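Local coordinates for protein histidine utilization repressor (Pseudomonas syringae pv. tomato, PDB 2PKH) that probably represses the histidine utilization (hut) genes by binding the hutP region when inducer is absent, this chain being its C-terminal UTRA domain, at residues His39-His44 with Ile53-Val58; Glu90-Ala95 with Leu116-Thr121; Lys104-Asp109 with Arg132-Gly137. One frame throughout, in Å; residues are numbered along the deposited sequence.

Contact 1 of 3, residues His39-His44 with Ile53-Val58; sequences HSLIVH and IEDRFV
In the beta hairpin of strands 36-46 and 49-59, H39 lies flat against F57 and reaches across to D55. The two rings form an offset stack, centroids 4.2 Å apart and planes at 17°, with F57 CE1 over the middle of the imidazole. A chi1 of 177° swings the H39 ring beside its own carbonyl carbon and brings NE2 to D55. There NE2 donates to D55 OD1 (2.6 Å), the oxygen lying in the imidazole plane and met on its syn side. E19 takes the other nitrogen, ND1, so both ring nitrogens are engaged, which suits a histidine and probably fixes the ring's rotation. Farther along this face, L41 CD2 meets I53 CG2 at 3.4 Å, tight for two methyl groups, while the other branch of L41, CD1, rests against the D55 carboxylate.

The strands are interior neighbours in the antiparallel sheet of the UTRA domain. S40 pairs with R56 and I42 with E54 as hydrogen-bonded pairs; in the first, R56 N gives to S40 O at 2.9 Å. On the face that carries these four side chains, E54 OE1 receives R56 NE at 2.7 Å, a salt bridge within one strand that probably lets two buried opposite charges offset each other. The S40 hydroxyl is hydrogen-bonded to both Y66 OH and a water, which donates to E54 O at 3.1 Å.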
loop_
_atom_site.group_PDB
_atom_site.type_symbol
_atom_site.label_atom_id
_atom_site.label_comp_id
_atom_site.label_asym_id
_atom_site.label_seq_id
_atom_site.Cartn_x
_atom_site.Cartn_y
_atom_site.Cartn_z
ATOM N N HIS B 39 8.612 26.205 10.374
ATOM C CA HIS B 39 8.024 26.218 9.037
ATOM C C HIS B 39 9.203 26.201 8.035
ATOM O O HIS B 39 10.048 27.079 8.081
ATOM C CB HIS B 39 7.208 27.522 8.855
ATOM C CG HIS B 39 6.611 27.669 7.493
ATOM N ND1 HIS B 39 6.160 28.869 6.992
ATOM C CD2 HIS B 39 6.521 26.787 6.480
ATOM C CE1 HIS B 39 5.780 28.707 5.744
ATOM N NE2 HIS B 39 5.945 27.442 5.421
ATOM N N SER B 40 9.246 25.207 7.151
ATOM C CA SER B 40 10.180 25.184 6.113
ATOM C C SER B 40 9.428 25.145 4.746
ATOM O O SER B 40 8.398 24.491 4.616
ATOM C CB SER B 40 11.179 23.974 6.246
ATOM O OG SER B 40 10.490 22.692 6.224
ATOM N N LEU B 41 9.967 25.835 3.755
ATOM C CA LEU B 41 9.470 25.699 2.352
ATOM C C LEU B 41 10.698 25.420 1.506
ATOM O O LEU B 41 11.642 26.232 1.448
ATOM C CB LEU B 41 8.731 26.979 1.868
ATOM C CG LEU B 41 7.908 26.654 0.585
ATOM C CD1 LEU B 41 6.725 27.670 0.523
ATOM C CD2 LEU B 41 8.814 26.723 -0.526
ATOM N N ILE B 42 10.717 24.231 0.873
ATOM C CA ILE B 42 11.859 23.792 0.093
ATOM C C ILE B 42 11.411 23.403 -1.319
ATOM O O ILE B 42 10.341 22.848 -1.453
ATOM C CB ILE B 42 12.516 22.532 0.720
ATOM C CG1 ILE B 42 12.975 22.845 2.179
ATOM C CG2 ILE B 42 13.754 22.108 -0.134
ATOM C CD1 ILE B 42 13.652 21.636 2.891
ATOM N N VAL B 43 12.202 23.703 -2.343
ATOM C CA VAL B 43 11.854 23.257 -3.720
ATOM C C VAL B 43 12.845 22.160 -3.967
ATOM O O VAL B 43 14.063 22.351 -3.837
ATOM C CB VAL B 43 12.027 24.327 -4.763
ATOM C CG1 VAL B 43 11.643 23.862 -6.240
ATOM C CG2 VAL B 43 11.126 25.606 -4.395
ATOM N N HIS B 44 12.304 21.020 -4.335
ATOM C CA HIS B 44 13.083 19.819 -4.639
ATOM C C HIS B 44 13.195 19.693 -6.159
ATOM O O HIS B 44 12.189 19.843 -6.873
ATOM C CB HIS B 44 12.346 18.596 -4.074
ATOM C CG HIS B 44 12.391 18.501 -2.569
ATOM N ND1 HIS B 44 11.386 18.999 -1.769
ATOM C CD2 HIS B 44 13.315 17.992 -1.727
ATOM C CE1 HIS B 44 11.670 18.770 -0.501
ATOM N NE2 HIS B 44 12.848 18.187 -0.449
ATOM N N ILE B 53 7.222 21.341 -4.508
ATOM C CA ILE B 53 7.380 22.323 -3.449
ATOM C C ILE B 53 6.898 21.658 -2.148
ATOM O O ILE B 53 5.780 21.200 -2.080
ATOM C CB ILE B 53 6.578 23.662 -3.702
ATOM C CG1 ILE B 53 6.915 24.230 -5.092
ATOM C CG2 ILE B 53 7.011 24.766 -2.706
ATOM C CD1 ILE B 53 6.146 25.593 -5.366
ATOM N N GLU B 54 7.731 21.605 -1.119
ATOM C CA GLU B 54 7.269 20.912 0.116
ATOM C C GLU B 54 7.119 22.050 1.141
ATOM O O GLU B 54 8.134 22.644 1.497
ATOM C CB GLU B 54 8.393 20.001 0.623
ATOM C CG GLU B 54 8.230 19.447 2.054
ATOM C CD GLU B 54 9.545 18.815 2.637
ATOM O OE1 GLU B 54 9.494 17.887 3.501
ATOM O OE2 GLU B 54 10.623 19.241 2.209
ATOM N N ASP B 55 5.889 22.363 1.561
ATOM C CA ASP B 55 5.611 23.431 2.536
ATOM C C ASP B 55 5.234 22.704 3.798
ATOM O O ASP B 55 4.196 22.041 3.804
ATOM C CB ASP B 55 4.385 24.217 2.080
ATOM C CG ASP B 55 4.351 25.624 2.706
ATOM O OD1 ASP B 55 5.365 25.977 3.392
ATOM O OD2 ASP B 55 3.307 26.325 2.553
ATOM N N ARG B 56 6.114 22.731 4.804
ATOM C CA ARG B 56 6.056 21.810 5.941
ATOM C C ARG B 56 6.023 22.555 7.237
ATOM O O ARG B 56 6.812 23.482 7.428
ATOM C CB ARG B 56 7.309 20.862 5.949
ATOM C CG ARG B 56 7.355 19.905 7.185
ATOM C CD ARG B 56 8.366 18.750 7.029
ATOM N NE ARG B 56 8.131 17.861 5.868
ATOM C CZ ARG B 56 7.284 16.834 5.834
ATOM N NH1 ARG B 56 6.496 16.557 6.876
ATOM N NH2 ARG B 56 7.177 16.127 4.705
ATOM N N PHE B 57 5.169 22.132 8.134
ATOM C CA PHE B 57 5.110 22.731 9.470
ATOM C C PHE B 57 5.334 21.666 10.543
ATOM O O PHE B 57 4.877 20.516 10.366
ATOM C CB PHE B 57 3.726 23.382 9.647
ATOM C CG PHE B 57 3.403 24.392 8.561
ATOM C CD1 PHE B 57 3.537 25.766 8.785
ATOM C CD2 PHE B 57 3.003 23.936 7.269
ATOM C CE1 PHE B 57 3.273 26.670 7.739
ATOM C CE2 PHE B 57 2.749 24.831 6.247
ATOM C CZ PHE B 57 2.940 26.207 6.481
ATOM N N VAL B 58 5.986 22.063 11.664
ATOM C CA VAL B 58 6.567 21.124 12.631
ATOM C C VAL B 58 6.351 21.667 14.017
ATOM O O VAL B 58 6.544 22.853 14.310
ATOM C CB VAL B 58 8.110 20.859 12.401
ATOM C CG1 VAL B 58 8.656 19.909 13.432
ATOM C CG2 VAL B 58 8.439 20.401 10.917
HETATM O O HOH W 1 10.127 21.801 3.705
#

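Contact 2 of 3, residues Glu90-Ala95 with Leu116-Thr121; sequences EHVVEA and LIRRRT
E90 and R120 are paired on adjacent antiparallel strands, their side chains side by side, and the arginine grips the carboxylate side-on with two nitrogens. Its NE donates to E90 OE1 at 2.9 Å and its NH2 to E90 OE2 at 2.8 Å, the second bond nearly straight at 172°. Both oxygens lie close to the guanidinium plane, yet the nitrogens stand above the plane of the carboxylate, the two planes being 39° apart. R118, paired with V92, reaches diagonally to E94 in a second salt bridge, its NH2 donating to E94 OE1 at 2.7 Å on the syn side; here the flat groups are closer to coplanar. The R118 chain is bent at chi3, and V92 CG1 comes within 4.2 Å of R118 NH2.

These pairs sit on strands 88-97 and 113-123 of the antiparallel sheet, where E90 with R120, V92 with R118 and E94 with L116 are hydrogen-bonded pairs. One water ties side chains to backbone: it donates to V92 O and E94 OE1 and accepts from R118 NE at 2.8 Å. On the opposite face, V93 CG2 approaches I117 CG1 at 4.3 Å. Within the same strand as R119, I117 CG2 lies over one face of that arginine's guanidinium, 3.7 Å from its plane, giving the flat cation an apolar neighbour.

Farther out, R120 NH1 is held by the carbonyl oxygen of A28, which probably helps to orient the guanidinium toward E90. Strand 88-97 is outermost in this chain, but residues E90 to V93 pair antiparallel with a strand of the second subunit, carrying the sheet across the interface; R141 of that subunit packs on V92 and E94.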
loop_
_atom_site.group_PDB
_atom_site.type_symbol
_atom_site.label_atom_id
_atom_site.label_comp_id
_atom_site.label_asym_id
_atom_site.label_seq_id
_atom_site.Cartn_x
_atom_site.Cartn_y
_atom_site.Cartn_z
ATOM N N GLU B 90 -1.384 10.552 7.317
ATOM C CA GLU B 90 -2.709 10.816 6.755
ATOM C C GLU B 90 -2.423 11.556 5.451
ATOM O O GLU B 90 -1.499 12.343 5.434
ATOM C CB GLU B 90 -3.417 11.808 7.631
ATOM C CG GLU B 90 -4.794 12.098 7.234
ATOM C CD GLU B 90 -5.281 13.376 7.891
ATOM O OE1 GLU B 90 -4.803 14.518 7.500
ATOM O OE2 GLU B 90 -6.135 13.195 8.784
ATOM N N HIS B 91 -3.253 11.361 4.423
ATOM C CA HIS B 91 -3.004 11.990 3.105
ATOM C C HIS B 91 -4.302 12.397 2.442
ATOM O O HIS B 91 -5.372 11.820 2.713
ATOM C CB HIS B 91 -2.139 11.059 2.207
ATOM C CG HIS B 91 -2.855 9.812 1.766
ATOM N ND1 HIS B 91 -2.854 8.645 2.505
ATOM C CD2 HIS B 91 -3.589 9.550 0.654
ATOM C CE1 HIS B 91 -3.554 7.716 1.871
ATOM N NE2 HIS B 91 -4.022 8.242 0.748
ATOM N N VAL B 92 -4.251 13.492 1.682
ATOM C CA VAL B 92 -5.373 13.948 0.946
ATOM C C VAL B 92 -4.754 14.318 -0.392
ATOM O O VAL B 92 -3.743 15.075 -0.436
ATOM C CB VAL B 92 -6.022 15.174 1.625
ATOM C CG1 VAL B 92 -7.083 15.698 0.813
ATOM C CG2 VAL B 92 -6.663 14.763 3.024
ATOM N N VAL B 93 -5.284 13.750 -1.465
ATOM C CA VAL B 93 -4.671 13.958 -2.787
ATOM C C VAL B 93 -5.732 14.530 -3.713
ATOM O O VAL B 93 -6.830 13.951 -3.795
ATOM C CB VAL B 93 -4.188 12.632 -3.330
ATOM C CG1 VAL B 93 -3.495 12.814 -4.721
ATOM C CG2 VAL B 93 -3.275 11.953 -2.325
ATOM N N GLU B 94 -5.354 15.620 -4.413
ATOM C CA GLU B 94 -6.197 16.450 -5.234
ATOM C C GLU B 94 -5.426 16.831 -6.496
ATOM O O GLU B 94 -4.207 16.879 -6.489
ATOM C CB GLU B 94 -6.494 17.751 -4.444
ATOM C CG GLU B 94 -7.661 17.594 -3.501
ATOM C CD GLU B 94 -7.875 18.813 -2.616
ATOM O OE1 GLU B 94 -7.034 19.060 -1.742
ATOM O OE2 GLU B 94 -8.934 19.462 -2.773
ATOM N N ALA B 95 -6.162 17.139 -7.545
ATOM C CA ALA B 95 -5.587 17.759 -8.736
ATOM C C ALA B 95 -6.045 19.223 -8.746
ATOM O O ALA B 95 -7.256 19.575 -8.691
ATOM C CB ALA B 95 -6.055 16.999 -10.023
ATOM N N LEU B 116 -1.608 17.709 -5.799
ATOM C CA LEU B 116 -1.503 18.280 -4.481
ATOM C C LEU B 116 -1.709 17.195 -3.455
ATOM O O LEU B 116 -2.722 16.472 -3.486
ATOM C CB LEU B 116 -2.573 19.369 -4.302
ATOM C CG LEU B 116 -2.596 19.997 -2.870
ATOM C CD1 LEU B 116 -1.309 20.797 -2.619
ATOM C CD2 LEU B 116 -3.773 20.900 -2.763
ATOM N N ILE B 117 -0.749 17.061 -2.556
ATOM C CA ILE B 117 -0.840 16.069 -1.481
ATOM C C ILE B 117 -0.693 16.827 -0.177
ATOM O O ILE B 117 0.297 17.590 -0.001
ATOM C CB ILE B 117 0.301 15.044 -1.655
ATOM C CG1 ILE B 117 0.229 14.393 -3.058
ATOM C CG2 ILE B 117 0.253 13.933 -0.567
ATOM C CD1 ILE B 117 1.289 13.392 -3.219
ATOM N N ARG B 118 -1.639 16.620 0.731
ATOM C CA ARG B 118 -1.594 17.252 2.030
ATOM C C ARG B 118 -1.473 16.106 2.980
ATOM O O ARG B 118 -2.281 15.181 2.959
ATOM C CB ARG B 118 -2.876 18.054 2.300
ATOM C CG ARG B 118 -2.831 19.372 1.585
ATOM C CD ARG B 118 -3.970 20.267 1.904
ATOM N NE ARG B 118 -5.148 19.870 1.169
ATOM C CZ ARG B 118 -6.380 20.254 1.502
ATOM N NH1 ARG B 118 -6.558 21.078 2.548
ATOM N NH2 ARG B 118 -7.425 19.857 0.773
ATOM N N ARG B 119 -0.445 16.161 3.823
ATOM C CA ARG B 119 -0.101 15.054 4.704
ATOM C C ARG B 119 0.044 15.552 6.156
ATOM O O ARG B 119 0.548 16.678 6.383
ATOM C CB ARG B 119 1.258 14.574 4.287
ATOM C CG ARG B 119 1.277 13.765 3.028
ATOM C CD ARG B 119 2.501 12.893 3.154
ATOM N NE ARG B 119 3.182 12.777 1.892
ATOM C CZ ARG B 119 2.908 11.869 0.950
ATOM N NH1 ARG B 119 3.645 11.858 -0.171
ATOM N NH2 ARG B 119 1.910 10.982 1.110
ATOM N N ARG B 120 -0.286 14.695 7.105
ATOM C CA ARG B 120 0.054 14.892 8.528
ATOM C C ARG B 120 0.696 13.618 8.993
ATOM O O ARG B 120 0.300 12.533 8.535
ATOM C CB ARG B 120 -1.234 15.060 9.317
ATOM C CG ARG B 120 -1.510 16.437 9.701
ATOM C CD ARG B 120 -3.021 16.807 9.774
ATOM N NE ARG B 120 -4.079 15.775 9.958
ATOM C CZ ARG B 120 -4.836 15.667 11.054
ATOM N NH1 ARG B 120 -4.630 16.463 12.118
ATOM N NH2 ARG B 120 -5.793 14.751 11.115
ATOM N N THR B 121 1.626 13.704 9.935
ATOM C CA THR B 121 2.315 12.497 10.420
ATOM C C THR B 121 2.296 12.593 11.947
ATOM O O THR B 121 2.636 13.680 12.520
ATOM C CB THR B 121 3.759 12.458 9.910
ATOM O OG1 THR B 121 3.698 12.428 8.457
ATOM C CG2 THR B 121 4.611 11.270 10.471
HETATM O O HOH W 2 -3.917 15.702 5.480
HETATM O O HOH W 3 -4.719 17.953 -0.869
#

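Contact 3 of 3, residues Lys104-Asp109 with Arg132-Gly137; sequences KLLQID and RLIHPG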
loop_
_atom_site.group_PDB
_atom_site.type_symbol
_atom_site.label_atom_id
_atom_site.label_comp_id
_atom_site.label_asym_id
_atom_site.label_seq_id
_atom_site.Cartn_x
_atom_site.Cartn_y
_atom_site.Cartn_z
ATOM N N LYS B 104 6.055 29.856 -10.867
ATOM C CA LYS B 104 7.402 30.363 -11.088
ATOM C C LYS B 104 8.436 29.458 -10.389
ATOM O O LYS B 104 9.442 29.073 -10.986
ATOM C CB LYS B 104 7.495 31.828 -10.563
ATOM C CG LYS B 104 6.610 32.788 -11.413
ATOM C CD LYS B 104 6.707 34.241 -10.966
ATOM C CE LYS B 104 5.415 35.029 -11.227
ATOM N NZ LYS B 104 4.704 35.387 -9.893
ATOM N N LEU B 105 8.180 29.097 -9.140
ATOM C CA LEU B 105 9.079 28.204 -8.390
ATOM C C LEU B 105 9.262 26.828 -9.041
ATOM O O LEU B 105 10.391 26.303 -9.060
ATOM C CB LEU B 105 8.582 27.994 -6.963
ATOM C CG LEU B 105 8.706 29.048 -5.853
ATOM C CD1 LEU B 105 8.542 28.319 -4.547
ATOM C CD2 LEU B 105 10.077 29.763 -5.948
ATOM N N LEU B 106 8.173 26.227 -9.543
ATOM C CA LEU B 106 8.233 24.915 -10.223
ATOM C C LEU B 106 8.603 24.986 -11.698
ATOM O O LEU B 106 8.743 23.949 -12.347
ATOM C CB LEU B 106 6.875 24.180 -10.113
ATOM C CG LEU B 106 6.472 23.594 -8.741
ATOM C CD1 LEU B 106 5.020 22.991 -8.750
ATOM C CD2 LEU B 106 7.397 22.544 -8.398
ATOM N N GLN B 107 8.790 26.179 -12.232
ATOM C CA GLN B 107 9.076 26.329 -13.655
ATOM C C GLN B 107 8.068 25.539 -14.497
ATOM O O GLN B 107 8.473 24.694 -15.311
ATOM C CB GLN B 107 10.503 25.859 -13.983
ATOM C CG GLN B 107 11.543 26.843 -13.413
ATOM C CD GLN B 107 12.949 26.343 -13.608
ATOM O OE1 GLN B 107 13.440 26.214 -14.727
ATOM N NE2 GLN B 107 13.587 26.009 -12.518
ATOM N N ILE B 108 6.768 25.842 -14.340
ATOM C CA ILE B 108 5.690 25.162 -15.113
ATOM C C ILE B 108 4.740 26.199 -15.707
ATOM O O ILE B 108 4.740 27.385 -15.336
ATOM C CB ILE B 108 4.832 24.212 -14.225
ATOM C CG1 ILE B 108 4.414 24.922 -12.932
ATOM C CG2 ILE B 108 5.670 23.018 -13.841
ATOM C CD1 ILE B 108 3.286 24.176 -12.049
ATOM N N ASP B 109 3.987 25.739 -16.695
ATOM C CA ASP B 109 2.932 26.499 -17.332
ATOM C C ASP B 109 1.879 26.830 -16.283
ATOM O O ASP B 109 1.664 26.048 -15.378
ATOM C CB ASP B 109 2.384 25.613 -18.473
ATOM C CG ASP B 109 3.305 25.657 -19.714
ATOM O OD1 ASP B 109 4.299 26.388 -19.672
ATOM O OD2 ASP B 109 3.050 25.006 -20.741
ATOM N N ARG B 132 2.285 20.350 2.817
ATOM C CA ARG B 132 1.449 20.558 1.641
ATOM C C ARG B 132 2.420 20.400 0.525
ATOM O O ARG B 132 3.402 21.146 0.434
ATOM C CB ARG B 132 0.903 22.001 1.656
ATOM C CG ARG B 132 -0.033 22.343 0.513
ATOM C CD ARG B 132 -0.439 23.805 0.582
ATOM N NE ARG B 132 -1.539 24.011 -0.365
ATOM C CZ ARG B 132 -1.355 24.427 -1.599
ATOM N NH1 ARG B 132 -0.126 24.720 -2.001
ATOM N NH2 ARG B 132 -2.383 24.572 -2.430
ATOM N N LEU B 133 2.238 19.375 -0.302
ATOM C CA LEU B 133 3.299 19.083 -1.308
ATOM C C LEU B 133 2.671 19.253 -2.678
ATOM O O LEU B 133 1.618 18.646 -2.971
ATOM C CB LEU B 133 3.785 17.633 -1.140
ATOM C CG LEU B 133 4.115 17.147 0.292
ATOM C CD1 LEU B 133 4.057 15.639 0.204
ATOM C CD2 LEU B 133 5.516 17.600 0.482
ATOM N N ILE B 134 3.237 20.081 -3.515
ATOM C CA ILE B 134 2.607 20.290 -4.826
ATOM C C ILE B 134 3.604 19.870 -5.880
ATOM O O ILE B 134 4.783 20.236 -5.792
ATOM C CB ILE B 134 1.961 21.733 -4.950
ATOM C CG1 ILE B 134 1.533 22.056 -6.393
ATOM C CG2 ILE B 134 2.914 22.819 -4.442
ATOM C CD1 ILE B 134 0.434 23.299 -6.362
ATOM N N HIS B 135 3.141 19.052 -6.821
ATOM C CA HIS B 135 4.026 18.483 -7.816
ATOM C C HIS B 135 3.500 18.868 -9.181
ATOM O O HIS B 135 2.297 18.788 -9.361
ATOM C CB HIS B 135 4.012 16.962 -7.751
ATOM C CG HIS B 135 4.146 16.404 -6.380
ATOM N ND1 HIS B 135 5.349 15.947 -5.866
ATOM C CD2 HIS B 135 3.238 16.279 -5.393
ATOM C CE1 HIS B 135 5.148 15.466 -4.655
ATOM N NE2 HIS B 135 3.883 15.674 -4.333
ATOM N N PRO B 136 4.392 19.235 -10.143
ATOM C CA PRO B 136 3.841 19.253 -11.524
ATOM C C PRO B 136 3.331 17.870 -11.986
ATOM O O PRO B 136 3.995 16.862 -11.830
ATOM C CB PRO B 136 5.026 19.738 -12.371
ATOM C CG PRO B 136 6.047 20.357 -11.353
ATOM C CD PRO B 136 5.852 19.528 -10.130
ATOM N N GLY B 137 2.139 17.839 -12.505
ATOM C CA GLY B 137 1.498 16.581 -12.829
ATOM C C GLY B 137 2.277 15.825 -13.890
ATOM O O GLY B 137 2.229 14.587 -13.944
#
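I134 O, which L106 CD1 approaches to 4.0 Å, probably accepts a backbone hydrogen bond from I53 N of the neighbouring strand. No hydrogen bond joins 104-109 to 132-137; their side chains meet through carbon atoms. The two methyl branches of L106 lie over one face of the P136 ring, both near CD and CG, with L106 CD2 at 3.8 Å from P136 CD, and L106 CD1 also approaches I134 CG1 at 4.3 Å. A leucine suits this place because its forked end spreads two methyl groups over one face of the rigid ring. I108 CG2 covers the CB-CG side of the same face, 3.7 Å from P136 CB, and the two side chains cross at about a right angle.

Helix 100-106 here packs its C-terminal end against the last residues of strand 126-136. The helix closes in a Schellman motif, in which Q107 takes positive phi (50°) and Q107 N bonds back to K104 O at 3.2 Å. That reversal turns the chain so that L106, from the last turn, and I108, just beyond the motif, both point toward P136. In I108, CG2 stands anti to the carbonyl carbon while CG1 (chi1 48°) lies between the backbone N and that carbon, which leaves CG2 as the branch that touches the ring. Proline, lacking an N-H, offers an apolar surface at a position where the strand is ending.

Around this apolar patch, R139 donates to the carbonyl oxygens of both L106 and Q107, which probably helps to hold the helix end. I96 of strand 88-97 packs on I134, and C114 of strand 113-123 on I108. R132, at the far end of its segment, forms a salt bridge with E102 of the same helix.

Overall arrangement
From the N terminus, contact 1 comes first and closes the short turn of the hairpin 36-46/49-59 before either other contact opens. Contacts 2 and 3 then cross along the chain: 90-95 pairs with 116-121, and 104-109, between them in sequence, meets 132-137. Strand 126-136 lies between strands 49-59 and 113-123 in the sheet, and so links all three contacts. Residues 132-137 adjoin contact 1 through D55 O with R132 N and contact 2 through I117 O with L133 N, both probable hydrogen bonds. Contacts 1 and 2 do not touch, their centres being about 14 Å apart. Contact 3 alone adds helix 100-106 to the sheet.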